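Local coordinates for protein serine repeat antigen 5 (Plasmodium falciparum, PDB 6X42) that is a papain-family protein of the malaria parasite, probably a pseudo-protease whose precise role is not established, at residues N49-K59 against R92-F102; G187-N197 against G213-V224. All coordinates share one frame; numbering follows the deposited sequence. Where two conformers were deposited one is given.

Interaction 1: residues N49-K59 against R92-F102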
loop_
_atom_site.group_PDB
_atom_site.type_symbol
_atom_site.label_atom_id
_atom_site.label_comp_id
_atom_site.label_asym_id
_atom_site.label_seq_id
_atom_site.Cartn_x
_atom_site.Cartn_y
_atom_site.Cartn_z
ATOM N N ASN A 49 1.461 9.505 -15.419
ATOM C CA ASN A 49 0.496 10.596 -15.315
ATOM C C ASN A 49 -0.957 10.122 -15.406
ATOM O O ASN A 49 -1.785 10.720 -16.093
ATOM C CB ASN A 49 0.821 11.667 -16.349
ATOM C CG ASN A 49 2.165 12.347 -16.084
ATOM O OD1 ASN A 49 2.673 12.332 -14.961
ATOM N ND2 ASN A 49 2.752 12.944 -17.118
ATOM N N CYS A 50 -1.277 9.047 -14.684
ATOM C CA CYS A 50 -2.640 8.604 -14.442
ATOM C C CYS A 50 -2.817 8.422 -12.941
ATOM O O CYS A 50 -1.842 8.230 -12.206
ATOM C CB CYS A 50 -2.974 7.271 -15.131
ATOM S SG CYS A 50 -3.041 7.348 -16.931
ATOM N N ASP A 51 -4.071 8.481 -12.494
ATOM C CA ASP A 51 -4.411 8.369 -11.065
ATOM C C ASP A 51 -4.661 6.912 -10.693
ATOM O O ASP A 51 -5.776 6.493 -10.383
ATOM C CB ASP A 51 -5.617 9.229 -10.744
ATOM C CG ASP A 51 -5.941 9.268 -9.263
ATOM O OD1 ASP A 51 -5.119 8.810 -8.442
ATOM O OD2 ASP A 51 -7.022 9.798 -8.918
ATOM N N THR A 52 -3.566 6.144 -10.722
ATOM C CA THR A 52 -3.638 4.699 -10.553
ATOM C C THR A 52 -2.960 4.221 -9.272
ATOM O O THR A 52 -2.735 3.015 -9.111
ATOM C CB THR A 52 -3.062 3.987 -11.781
ATOM O OG1 THR A 52 -1.803 4.586 -12.058
ATOM C CG2 THR A 52 -4.003 4.086 -12.993
ATOM N N SER A 53 -2.681 5.122 -8.327
ATOM C CA SER A 53 -2.043 4.691 -7.085
ATOM C C SER A 53 -2.870 3.650 -6.341
ATOM O O SER A 53 -2.303 2.807 -5.636
ATOM C CB SER A 53 -1.750 5.871 -6.161
ATOM O OG SER A 53 -2.941 6.427 -5.606
ATOM N N TRP A 54 -4.200 3.706 -6.455
ATOM C CA TRP A 54 -5.028 2.710 -5.779
ATOM C C TRP A 54 -4.620 1.301 -6.200
ATOM O O TRP A 54 -4.657 0.367 -5.392
ATOM C CB TRP A 54 -6.507 2.974 -6.050
ATOM C CG TRP A 54 -6.948 2.864 -7.489
ATOM C CD1 TRP A 54 -6.739 3.779 -8.477
ATOM C CD2 TRP A 54 -7.667 1.789 -8.077
ATOM N NE1 TRP A 54 -7.299 3.333 -9.651
ATOM C CE2 TRP A 54 -7.873 2.116 -9.430
ATOM C CE3 TRP A 54 -8.175 0.581 -7.593
ATOM C CZ2 TRP A 54 -8.572 1.287 -10.302
ATOM C CZ3 TRP A 54 -8.849 -0.248 -8.464
ATOM C CH2 TRP A 54 -9.041 0.112 -9.805
ATOM N N ILE A 55 -4.228 1.135 -7.465
ATOM C CA ILE A 55 -3.793 -0.161 -7.979
ATOM C C ILE A 55 -2.398 -0.507 -7.467
ATOM O O ILE A 55 -2.147 -1.621 -7.003
ATOM C CB ILE A 55 -3.822 -0.180 -9.517
ATOM C CG1 ILE A 55 -5.173 0.241 -10.068
ATOM C CG2 ILE A 55 -3.458 -1.588 -10.006
ATOM C CD1 ILE A 55 -5.206 0.329 -11.613
ATOM N N PHE A 56 -1.454 0.428 -7.573
ATOM C CA PHE A 56 -0.087 0.154 -7.139
ATOM C C PHE A 56 -0.019 -0.182 -5.656
ATOM O O PHE A 56 0.651 -1.140 -5.258
ATOM C CB PHE A 56 0.839 1.327 -7.514
ATOM C CG PHE A 56 1.149 1.370 -8.998
ATOM C CD1 PHE A 56 0.357 2.104 -9.873
ATOM C CD2 PHE A 56 2.172 0.620 -9.523
ATOM C CE1 PHE A 56 0.594 2.087 -11.237
ATOM C CE2 PHE A 56 2.423 0.611 -10.886
ATOM C CZ PHE A 56 1.618 1.344 -11.745
ATOM N N ALA A 57 -0.713 0.588 -4.819
ATOM C CA ALA A 57 -0.632 0.327 -3.383
ATOM C C ALA A 57 -1.347 -0.972 -3.008
ATOM O O ALA A 57 -0.891 -1.734 -2.139
ATOM C CB ALA A 57 -1.212 1.504 -2.614
ATOM N N SER A 58 -2.485 -1.238 -3.647
ATOM C CA SER A 58 -3.227 -2.454 -3.347
ATOM C C SER A 58 -2.458 -3.681 -3.804
ATOM O O SER A 58 -2.383 -4.684 -3.083
ATOM C CB SER A 58 -4.604 -2.416 -4.005
ATOM O OG SER A 58 -5.451 -1.423 -3.460
ATOM N N LYS A 59 -1.880 -3.627 -5.003
ATOM C CA LYS A 59 -1.150 -4.785 -5.505
ATOM C C LYS A 59 0.129 -5.016 -4.708
ATOM O O LYS A 59 0.533 -6.168 -4.491
ATOM C CB LYS A 59 -0.881 -4.675 -7.011
ATOM C CG LYS A 59 0.386 -3.931 -7.388
ATOM C CD LYS A 59 0.510 -3.715 -8.908
ATOM C CE LYS A 59 1.850 -3.152 -9.290
ATOM N NZ LYS A 59 2.889 -4.211 -9.370
ATOM N N ARG A 92 -10.353 5.539 -16.332
ATOM C CA ARG A 92 -9.323 4.912 -15.505
ATOM C C ARG A 92 -8.028 5.713 -15.396
ATOM O O ARG A 92 -7.230 5.460 -14.487
ATOM C CB ARG A 92 -9.033 3.501 -16.013
ATOM C CG ARG A 92 -10.099 2.503 -15.600
ATOM C CD ARG A 92 -9.924 2.171 -14.136
ATOM N NE ARG A 92 -10.581 0.932 -13.752
ATOM C CZ ARG A 92 -11.481 0.825 -12.768
ATOM N NH1 ARG A 92 -11.840 1.880 -12.054
ATOM N NH2 ARG A 92 -12.000 -0.350 -12.465
ATOM N N CYS A 93 -7.760 6.639 -16.307
ATOM C CA CYS A 93 -6.553 7.455 -16.162
ATOM C C CYS A 93 -6.818 8.687 -15.308
ATOM O O CYS A 93 -6.023 9.020 -14.423
ATOM C CB CYS A 93 -5.982 7.847 -17.527
ATOM S SG CYS A 93 -4.423 8.788 -17.385
ATOM N N ASP A 94 -7.957 9.336 -15.518
ATOM C CA ASP A 94 -8.203 10.606 -14.859
ATOM C C ASP A 94 -8.728 10.444 -13.449
ATOM O O ASP A 94 -8.559 11.353 -12.641
ATOM C CB ASP A 94 -9.180 11.459 -15.675
ATOM C CG ASP A 94 -8.520 12.120 -16.871
ATOM O OD1 ASP A 94 -7.301 11.913 -17.066
ATOM O OD2 ASP A 94 -9.213 12.860 -17.601
ATOM N N GLU A 95 -9.375 9.328 -13.143
ATOM C CA GLU A 95 -10.071 9.174 -11.869
ATOM C C GLU A 95 -9.637 7.895 -11.172
ATOM O O GLU A 95 -9.806 6.795 -11.709
ATOM C CB GLU A 95 -11.581 9.113 -12.095
ATOM C CG GLU A 95 -12.180 10.294 -12.842
ATOM C CD GLU A 95 -12.153 11.591 -12.057
ATOM O OE1 GLU A 95 -12.040 11.542 -10.815
ATOM O OE2 GLU A 95 -12.222 12.670 -12.696
ATOM N N GLY A 96 -9.150 8.022 -9.966
ATOM C CA GLY A 96 -8.780 6.858 -9.211
ATOM C C GLY A 96 -9.961 6.265 -8.481
ATOM O O GLY A 96 -10.969 6.918 -8.238
ATOM N N SER A 97 -9.815 5.010 -8.098
ATOM C CA SER A 97 -10.863 4.257 -7.419
ATOM C C SER A 97 -10.400 3.919 -6.000
ATOM O O SER A 97 -9.865 4.808 -5.320
ATOM C CB SER A 97 -11.253 3.058 -8.253
ATOM O OG SER A 97 -12.348 2.418 -7.636
ATOM N N SER A 98 -10.569 2.690 -5.534
ATOM C CA SER A 98 -10.368 2.377 -4.128
ATOM C C SER A 98 -9.841 0.957 -3.987
ATOM O O SER A 98 -10.040 0.117 -4.875
ATOM C CB SER A 98 -11.686 2.479 -3.357
ATOM O OG SER A 98 -12.550 1.448 -3.791
ATOM N N PRO A 99 -9.245 0.633 -2.839
ATOM C CA PRO A 99 -8.904 -0.769 -2.555
ATOM C C PRO A 99 -10.099 -1.693 -2.560
ATOM O O PRO A 99 -9.961 -2.865 -2.919
ATOM C CB PRO A 99 -8.234 -0.704 -1.173
ATOM C CG PRO A 99 -7.682 0.677 -1.128
ATOM C CD PRO A 99 -8.697 1.545 -1.827
ATOM N N MET A 100 -11.272 -1.187 -2.175
ATOM C CA MET A 100 -12.499 -1.970 -2.278
ATOM C C MET A 100 -12.740 -2.411 -3.713
ATOM O O MET A 100 -13.100 -3.569 -3.963
ATOM C CB MET A 100 -13.658 -1.130 -1.731
ATOM C CG MET A 100 -13.404 -0.519 -0.318
ATOM S SD MET A 100 -12.412 1.024 -0.130
ATOM C CE MET A 100 -11.644 0.719 1.455
ATOM N N GLU A 101 -12.582 -1.499 -4.674
ATOM C CA GLU A 101 -12.822 -1.917 -6.049
ATOM C C GLU A 101 -11.739 -2.883 -6.520
ATOM O O GLU A 101 -12.007 -3.802 -7.302
ATOM C CB GLU A 101 -12.958 -0.748 -7.028
ATOM C CG GLU A 101 -13.326 -1.319 -8.422
ATOM C CD GLU A 101 -13.479 -0.328 -9.577
ATOM O OE1 GLU A 101 -13.217 0.883 -9.434
ATOM O OE2 GLU A 101 -13.886 -0.787 -10.667
ATOM N N PHE A 102 -10.503 -2.683 -6.067
ATOM C CA PHE A 102 -9.428 -3.609 -6.402
ATOM C C PHE A 102 -9.815 -5.043 -6.059
ATOM O O PHE A 102 -9.660 -5.961 -6.879
ATOM C CB PHE A 102 -8.154 -3.165 -5.686
ATOM C CG PHE A 102 -6.968 -4.016 -5.967
ATOM C CD1 PHE A 102 -6.059 -3.664 -6.973
ATOM C CD2 PHE A 102 -6.700 -5.132 -5.195
ATOM C CE1 PHE A 102 -4.954 -4.447 -7.228
ATOM C CE2 PHE A 102 -5.589 -5.908 -5.442
ATOM C CZ PHE A 102 -4.709 -5.568 -6.462
HETATM O O HOH W 1 -4.534 12.360 -15.691
HETATM O O HOH W 2 -7.965 12.075 -10.071
HETATM O O HOH W 3 -8.089 4.460 -12.111
#

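Interaction 2: residues G187-N197 against G213-V224. With CA (calcium ion), chain B; CA (calcium ion), chain C; EDO (1,2-ethanediol), chain F.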
loop_
_atom_site.group_PDB
_atom_site.type_symbol
_atom_site.label_atom_id
_atom_site.label_comp_id
_atom_site.label_asym_id
_atom_site.label_seq_id
_atom_site.Cartn_x
_atom_site.Cartn_y
_atom_site.Cartn_z
ATOM N N GLY A 187 3.662 -7.530 5.881
ATOM C CA GLY A 187 4.710 -6.860 5.145
ATOM C C GLY A 187 4.417 -5.416 4.817
ATOM O O GLY A 187 5.341 -4.682 4.419
ATOM N N SER A 188 3.176 -4.978 4.979
ATOM C CA SER A 188 2.774 -3.630 4.602
ATOM C C SER A 188 1.324 -3.436 5.030
ATOM O O SER A 188 0.605 -4.404 5.308
ATOM C CB SER A 188 2.850 -3.416 3.089
ATOM O OG SER A 188 1.944 -4.283 2.395
ATOM N N VAL A 189 0.889 -2.174 5.003
ATOM C CA VAL A 189 -0.520 -1.839 4.868
ATOM C C VAL A 189 -0.658 -0.870 3.702
ATOM O O VAL A 189 0.312 -0.245 3.264
ATOM C CB VAL A 189 -1.139 -1.233 6.146
ATOM C CG1 VAL A 189 -1.012 -2.182 7.316
ATOM C CG2 VAL A 189 -0.529 0.141 6.459
ATOM N N ILE A 190 -1.882 -0.745 3.193
ATOM C CA ILE A 190 -2.251 0.338 2.296
ATOM C C ILE A 190 -2.559 1.548 3.163
ATOM O O ILE A 190 -3.223 1.406 4.197
ATOM C CB ILE A 190 -3.476 -0.069 1.460
ATOM C CG1 ILE A 190 -3.234 -1.365 0.684
ATOM C CG2 ILE A 190 -3.875 1.090 0.542
ATOM C CD1 ILE A 190 -4.538 -2.024 0.219
ATOM N N ALA A 191 -2.078 2.724 2.775
ATOM C CA ALA A 191 -2.397 3.946 3.506
ATOM C C ALA A 191 -2.871 5.010 2.538
ATOM O O ALA A 191 -2.370 5.094 1.408
ATOM C CB ALA A 191 -1.194 4.480 4.304
ATOM N N TYR A 192 -3.791 5.854 2.972
ATOM C CA TYR A 192 -4.302 6.969 2.149
ATOM C C TYR A 192 -3.754 8.276 2.687
ATOM O O TYR A 192 -3.748 8.435 3.867
ATOM C CB TYR A 192 -5.829 7.009 2.065
ATOM C CG TYR A 192 -6.300 6.434 0.757
ATOM C CD1 TYR A 192 -6.685 5.111 0.659
ATOM C CD2 TYR A 192 -6.250 7.181 -0.406
ATOM C CE1 TYR A 192 -7.066 4.563 -0.552
ATOM C CE2 TYR A 192 -6.622 6.648 -1.627
ATOM C CZ TYR A 192 -7.040 5.334 -1.698
ATOM O OH TYR A 192 -7.410 4.794 -2.893
ATOM N N ILE A 193 -3.265 9.122 1.804
ATOM C CA ILE A 193 -2.796 10.468 2.085
ATOM C C ILE A 193 -3.403 11.416 1.056
ATOM O O ILE A 193 -3.977 11.006 0.051
ATOM C CB ILE A 193 -1.252 10.565 2.066
ATOM C CG1 ILE A 193 -0.674 10.273 0.671
ATOM C CG2 ILE A 193 -0.659 9.600 3.088
ATOM C CD1 ILE A 193 0.816 10.614 0.562
ATOM N N LYS A 194 -3.260 12.713 1.306
ATOM C CA LYS A 194 -3.570 13.720 0.298
ATOM C C LYS A 194 -2.277 14.019 -0.455
ATOM O O LYS A 194 -1.275 14.414 0.154
ATOM C CB LYS A 194 -4.188 14.979 0.912
ATOM C CG LYS A 194 -5.036 15.762 -0.101
ATOM C CD LYS A 194 -5.842 16.876 0.541
ATOM C CE LYS A 194 -6.905 17.407 -0.397
ATOM N NZ LYS A 194 -7.637 18.534 0.242
ATOM N N ALA A 195 -2.296 13.806 -1.775
ATOM C CA ALA A 195 -1.069 13.888 -2.568
ATOM C C ALA A 195 -0.397 15.248 -2.417
ATOM O O ALA A 195 0.841 15.337 -2.427
ATOM C CB ALA A 195 -1.356 13.616 -4.046
ATOM N N GLU A 196 -1.193 16.318 -2.303
ATOM C CA GLU A 196 -0.602 17.643 -2.159
ATOM C C GLU A 196 0.436 17.678 -1.046
ATOM O O GLU A 196 1.414 18.427 -1.129
ATOM C CB GLU A 196 -1.687 18.700 -1.897
ATOM C CG GLU A 196 -2.255 18.690 -0.480
ATOM C CD GLU A 196 -3.258 19.799 -0.183
ATOM O OE1 GLU A 196 -3.976 20.238 -1.118
ATOM O OE2 GLU A 196 -3.382 20.175 1.007
ATOM N N ASN A 197 0.226 16.886 0.006
ATOM C CA ASN A 197 1.028 17.000 1.207
ATOM C C ASN A 197 2.460 16.549 1.003
ATOM O O ASN A 197 3.321 16.927 1.805
ATOM C CB ASN A 197 0.396 16.238 2.364
ATOM C CG ASN A 197 -0.872 16.908 2.851
ATOM O OD1 ASN A 197 -1.035 18.113 2.667
ATOM N ND2 ASN A 197 -1.767 16.159 3.453
ATOM N N GLY A 213 -2.026 16.272 8.169
ATOM C CA GLY A 213 -2.869 15.875 7.062
ATOM C C GLY A 213 -4.017 16.844 6.865
ATOM O O GLY A 213 -4.052 17.949 7.423
ATOM N N ASP A 214 -4.962 16.417 6.044
ATOM C CA ASP A 214 -6.148 17.182 5.699
ATOM C C ASP A 214 -7.380 16.378 6.085
ATOM O O ASP A 214 -7.289 15.237 6.524
ATOM C CB ASP A 214 -6.132 17.493 4.204
ATOM C CG ASP A 214 -4.962 18.371 3.822
ATOM O OD1 ASP A 214 -4.991 19.601 4.032
ATOM O OD2 ASP A 214 -3.952 17.858 3.346
ATOM N N ASP A 215 -8.548 16.972 5.864
ATOM C CA ASP A 215 -9.792 16.305 6.212
ATOM C C ASP A 215 -10.018 15.067 5.356
ATOM O O ASP A 215 -10.683 14.121 5.791
ATOM C CB ASP A 215 -10.917 17.317 5.988
ATOM C CG ASP A 215 -12.205 16.991 6.694
ATOM O OD1 ASP A 215 -12.276 16.044 7.515
ATOM O OD2 ASP A 215 -13.146 17.784 6.439
ATOM N N THR A 216 -9.464 15.056 4.142
ATOM C CA THR A 216 -9.660 14.001 3.172
ATOM C C THR A 216 -8.319 13.528 2.629
ATOM O O THR A 216 -7.261 14.095 2.917
ATOM C CB THR A 216 -10.566 14.447 2.018
ATOM O OG1 THR A 216 -9.934 15.494 1.278
ATOM C CG2 THR A 216 -11.907 14.943 2.535
ATOM N N ALA A 217 -8.394 12.498 1.784
ATOM C CA ALA A 217 -7.236 11.916 1.114
ATOM C C ALA A 217 -7.604 11.615 -0.325
ATOM O O ALA A 217 -8.783 11.591 -0.683
ATOM C CB ALA A 217 -6.761 10.648 1.831
ATOM N N ASP A 218 -6.571 11.353 -1.158
ATOM C CA ASP A 218 -6.802 11.103 -2.575
ATOM C C ASP A 218 -5.722 10.267 -3.234
ATOM O O ASP A 218 -5.800 10.075 -4.449
ATOM C CB ASP A 218 -6.989 12.430 -3.344
ATOM C CG ASP A 218 -5.744 13.308 -3.315
ATOM O OD1 ASP A 218 -4.684 12.832 -2.841
ATOM O OD2 ASP A 218 -5.829 14.469 -3.774
ATOM N N HIS A 219 -4.774 9.696 -2.487
ATOM C CA HIS A 219 -3.628 9.026 -3.083
ATOM C C HIS A 219 -3.224 7.902 -2.149
ATOM O O HIS A 219 -3.050 8.116 -0.948
ATOM C CB HIS A 219 -2.497 10.058 -3.275
ATOM C CG HIS A 219 -1.259 9.486 -3.871
ATOM N ND1 HIS A 219 -1.178 9.066 -5.179
ATOM C CD2 HIS A 219 -0.036 9.293 -3.332
ATOM C CE1 HIS A 219 0.033 8.589 -5.396
ATOM N NE2 HIS A 219 0.745 8.708 -4.289
ATOM N N ALA A 220 -3.093 6.712 -2.711
ATOM C CA ALA A 220 -2.747 5.527 -1.949
ATOM C C ALA A 220 -1.247 5.254 -2.012
ATOM O O ALA A 220 -0.639 5.338 -3.074
ATOM C CB ALA A 220 -3.493 4.306 -2.465
ATOM N N VAL A 221 -0.667 4.963 -0.845
ATOM C CA VAL A 221 0.730 4.623 -0.647
ATOM C C VAL A 221 0.771 3.379 0.241
ATOM O O VAL A 221 -0.264 2.796 0.538
ATOM C CB VAL A 221 1.520 5.798 -0.040
ATOM C CG1 VAL A 221 1.568 6.971 -1.014
ATOM C CG2 VAL A 221 0.914 6.223 1.296
ATOM N N ASN A 222 1.968 2.935 0.640
ATOM C CA ASN A 222 2.067 1.815 1.574
ATOM C C ASN A 222 2.954 2.213 2.737
ATOM O O ASN A 222 4.037 2.767 2.539
ATOM C CB ASN A 222 2.644 0.567 0.910
ATOM C CG ASN A 222 1.782 0.068 -0.229
ATOM O OD1 ASN A 222 2.017 0.407 -1.392
ATOM N ND2 ASN A 222 0.749 -0.711 0.104
ATOM N N ILE A 223 2.531 1.872 3.952
ATOM C CA ILE A 223 3.439 1.900 5.094
ATOM C C ILE A 223 4.146 0.560 5.135
ATOM O O ILE A 223 3.497 -0.495 5.103
ATOM C CB ILE A 223 2.706 2.215 6.403
ATOM C CG1 ILE A 223 2.109 3.619 6.361
ATOM C CG2 ILE A 223 3.666 2.065 7.582
ATOM C CD1 ILE A 223 1.155 3.911 7.514
ATOM N N VAL A 224 5.478 0.602 5.148
ATOM C CA VAL A 224 6.309 -0.590 5.009
ATOM C C VAL A 224 7.271 -0.799 6.158
ATOM O O VAL A 224 7.971 -1.818 6.177
ATOM C CB VAL A 224 7.054 -0.605 3.657
ATOM C CG1 VAL A 224 6.064 -0.456 2.516
ATOM C CG2 VAL A 224 8.143 0.466 3.582
HETATM CA CA CA B . -2.572 19.857 3.153
HETATM CA CA CA C . -12.381 13.733 7.362
HETATM C C1 EDO F . -3.699 12.247 -6.943
HETATM O O1 EDO F . -4.890 11.509 -6.650
HETATM C C2 EDO F . -4.061 13.444 -7.803
HETATM O O2 EDO F . -4.738 12.956 -8.963
HETATM O O HOH W 4 7.915 -4.526 5.233
HETATM O O HOH W 5 -9.091 17.786 2.381
HETATM O O HOH W 6 -3.879 16.328 -3.503
HETATM O O HOH W 7 -1.484 19.606 5.316
HETATM O O HOH W 8 -12.540 11.571 6.384
HETATM O O HOH W 9 -14.376 13.519 8.588
#

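Interaction 1: residues N49-K59 against R92-F102
The indole of Trp-54 is sandwiched between the loop at Ser-97 and its own helix. Ser-97 CB lies over one face in a CH-pi contact, 3.6 Å from the centroid of the six-membered ring, while Ile-55 CG1 lies over the opposite face. Around the rim, in plane, come Asp-51 O, Phe-102 CA and a water; this water takes the indole N-H and donates to Arg-92 O and Glu-95 O, so the buried nitrogen is satisfied. With chi1 at 63°, CG stands between the backbone N and carbonyl carbon, which swings the broad ring across to residues 97-98. Trp-54 CZ2 lies over one face of the Arg-92 guanidinium, near its rim; the planes are 56° apart, so the groups cross and do not stack. Arg-92 grips Glu-101 end-on in a salt bridge, Arg-92 NH2 to Glu-101 OE2 at 2.6 Å, which steers the guanidinium. Ser-97 OG donates to Glu-101 OE1 at 2.5 Å, tying the loop to the helix.

The second ring, Phe-102, slots as a knob among Trp-54, Ile-55, Ser-58 and Lys-59; Ser-58 CB covers one face, 3.5 Å from the centroid. A small serine suits this close approach, and its OG turns back to Trp-54 O at 2.8 Å.

At the other end, Cys-50 and Cys-93 are joined by a disulfide. Beside it Asp-51 N donates to Cys-93 O (2.8 Å, 172°), and Asp-51 OD2 receives a weak bond from Gly-96 N, glycine letting the backbone pass close to that carboxylate. This is the papain-family pattern: a disulfide fastens the loop leading into the central helix, where Ser-53 occupies the place of papain's nucleophilic cysteine, to the loop that in papain lines the substrate cleft.

Interaction 2: residues G187-N197 against G213-V224
Backbone bonds between Val-189 to Ile-193 and His-219 to Ile-223 pair the strands antiparallel; Ala-191 with Val-221 bonds almost straight both ways, its shorter link being Val-221 N to Ala-191 O at 2.8 Å. At the end a classic beta bulge appears: Ile-193 O accepts from both Asp-218 N and His-219 N. Asp-218 OD1 then takes Ala-195 N at 2.8 Å through its syn lone pair, holding the turn after the strand.

Apolar contacts follow on both faces. Ala-220 CB lies over one face of the Tyr-192 ring, its small methyl fitting beneath the phenol. On the other side, Ala-191 CB meets Ile-223 CG1, and Ile-193 CD1 meets Val-221 CG1.

Calcium fixes the far end. Glu-196 OE2 (2.3 Å), Asn-197 OD1 and both oxygens of Asp-214 bind one ion, whose charge probably offsets the repulsion between the Glu-196 and Asp-214 carboxylates, their planes nearly perpendicular. Asn-197 ND2 also donates to Asp-214 OD2. A second calcium, to the side of the strand pair, is bound by Asp-215 O and OD1, Glu-166 and waters.

Strand 273-280 pairs with the other edge of 189-193, strand 236-243 flanks 219-230, helix 172-186 covers Val-189 and Ile-223, and helix 53-68 covers Ala-220 and Asn-222.

Overall arrangement
Interaction 1 comes first along the chain and closes before interaction 2 opens; their centres lie about 12 Å apart. They face each other across the middle of a papain-like fold: interaction 1 belongs to the helical half, on helices 53-68 and 99-109, and interaction 2 to the sheet half, on strands 189-193 and 219-230. Direct contact comes through helix 53-68, where Ser-53 OG probably bonds Ala-220 N at 2.9 Å and Ala-57 O probably bonds Asn-222 ND2. Ser-53 and His-219, at the positions of papain's cysteine and histidine, pack against each other at the junction. An ethanediol, probably from the crystallisation liquor, lies between the two, bonded to Asp-51 OD1 and Asp-218 O.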